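Local coordinates for protein type 6 secretion amidase effector 2 (Salmonella typhi, PDB 6WIN) that probably acts as an antibacterial toxin of the type VI secretion system, an amidase that cleaves peptide bonds in the peptidoglycan of rival bacteria, at residues A[117-120]-A[121-124]. Sequence-based numbering, arbitrary orientation.
Sequences GTYI and RMSN
A sharp turn running into a short 3-10 segment brings Tyr119 and Met122, a selenomethionine, together in the long loop between strands 101-106 and 129-133. Their CA atoms lie 5.0 Å apart, and the two side chains cross at about a right angle. The contact is apolar: CB of Tyr119 meets CG of Met122 at 3.6 Å, while CD2 of the ring lies 4.0 Å from that same CG, which approaches the ring obliquely. Met122 then runs back along the extended residues before the turn. An extended first part carries the selenium past the tyrosine, and a bend at chi3 (-89°) turns CE toward the backbone. There CE lies 3.5 Å from the backbone N of Tyr119 and also touches CA of Thr118.

The bend illustrates how a loop can bury side chains without a regular helix or strand. Arg121 supplies it with positive phi and psi (40°/54°), and the 3-10 segment 122-123 follows, closed by a backbone hydrogen bond of 2.8 Å from Asn124 N to Arg121 O. At the bend, the carbonyl O of Ile120 accepts a hydrogen bond from the Asn125 side chain. Farther on, Arg103 of an outermost strand of the antiparallel sheet bonds to both Ser123 O and Asn124 OD1, tying the turn to the sheet. Tyr119 also packs on Val113, and Met122 on Val61 and Asn69; both residues are buried, whereas the Arg121 side chain leads away and is exposed.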
loop_
_atom_site.group_PDB
_atom_site.type_symbol
_atom_site.label_atom_id
_atom_site.label_comp_id
_atom_site.label_asym_id
_atom_site.label_seq_id
_atom_site.Cartn_x
_atom_site.Cartn_y
_atom_site.Cartn_z
ATOM N N GLY A 117 4.511 11.807 12.929
ATOM C CA GLY A 117 4.541 11.081 11.674
ATOM C C GLY A 117 3.593 9.903 11.567
ATOM O O GLY A 117 3.547 9.265 10.504
ATOM N N THR A 118 2.829 9.600 12.615
ATOM C CA THR A 118 1.974 8.417 12.663
ATOM C C THR A 118 0.539 8.753 12.255
ATOM O O THR A 118 0.142 9.920 12.165
ATOM C CB THR A 118 1.978 7.803 14.066
ATOM O OG1 THR A 118 1.508 8.774 15.010
ATOM C CG2 THR A 118 3.369 7.373 14.468
ATOM N N TYR A 119 -0.250 7.690 12.038
ATOM C CA TYR A 119 -1.647 7.764 11.630
ATOM C C TYR A 119 -2.473 6.817 12.490
ATOM O O TYR A 119 -2.055 5.682 12.738
ATOM C CB TYR A 119 -1.847 7.354 10.156
ATOM C CG TYR A 119 -1.129 8.183 9.120
ATOM C CD1 TYR A 119 -1.797 9.190 8.436
ATOM C CD2 TYR A 119 0.202 7.937 8.802
ATOM C CE1 TYR A 119 -1.160 9.940 7.479
ATOM C CE2 TYR A 119 0.853 8.689 7.848
ATOM C CZ TYR A 119 0.164 9.689 7.190
ATOM O OH TYR A 119 0.791 10.441 6.235
ATOM N N ILE A 120 -3.647 7.276 12.941
ATOM C CA ILE A 120 -4.587 6.362 13.591
ATOM C C ILE A 120 -4.999 5.272 12.602
ATOM O O ILE A 120 -5.128 5.516 11.395
ATOM C CB ILE A 120 -5.832 7.101 14.118
ATOM C CG1 ILE A 120 -6.535 7.850 12.981
ATOM C CG2 ILE A 120 -5.463 8.064 15.223
ATOM C CD1 ILE A 120 -8.051 7.928 13.140
ATOM N N ARG A 121 -5.201 4.059 13.126
ATOM C CA ARG A 121 -5.660 2.881 12.372
ATOM C C ARG A 121 -4.997 2.795 10.995
ATOM O O ARG A 121 -5.653 2.681 9.956
ATOM C CB ARG A 121 -7.188 2.873 12.257
ATOM C CG ARG A 121 -7.884 2.846 13.612
ATOM C CD ARG A 121 -9.205 3.607 13.598
ATOM N NE ARG A 121 -10.133 3.038 12.629
ATOM C CZ ARG A 121 -11.323 3.548 12.328
ATOM N NH1 ARG A 121 -12.082 2.950 11.413
ATOM N NH2 ARG A 121 -11.756 4.648 12.936
HETATM N N MSE A 122 -3.668 2.825 11.006
HETATM C CA MSE A 122 -2.877 3.217 9.837
HETATM C C MSE A 122 -3.196 2.416 8.567
HETATM O O MSE A 122 -3.470 3.004 7.519
HETATM C CB MSE A 122 -1.388 3.120 10.189
HETATM C CG MSE A 122 -0.527 4.102 9.443
HETATM SE SE MSE A 122 1.361 3.721 9.553
HETATM C CE MSE A 122 1.564 4.810 11.221
ATOM N N SER A 123 -3.198 1.083 8.669
ATOM C CA SER A 123 -3.478 0.240 7.506
ATOM C C SER A 123 -4.891 0.433 6.962
ATOM O O SER A 123 -5.150 0.102 5.795
ATOM C CB SER A 123 -3.263 -1.226 7.876
ATOM O OG SER A 123 -4.243 -1.638 8.803
ATOM N N ASN A 124 -5.809 0.948 7.782
ATOM C CA ASN A 124 -7.182 1.239 7.377
ATOM C C ASN A 124 -7.426 2.741 7.235
ATOM O O ASN A 124 -8.575 3.198 7.313
ATOM C CB ASN A 124 -8.167 0.623 8.377
ATOM C CG ASN A 124 -8.002 -0.881 8.491
ATOM O OD1 ASN A 124 -7.846 -1.565 7.491
ATOM N ND2 ASN A 124 -8.010 -1.396 9.711
#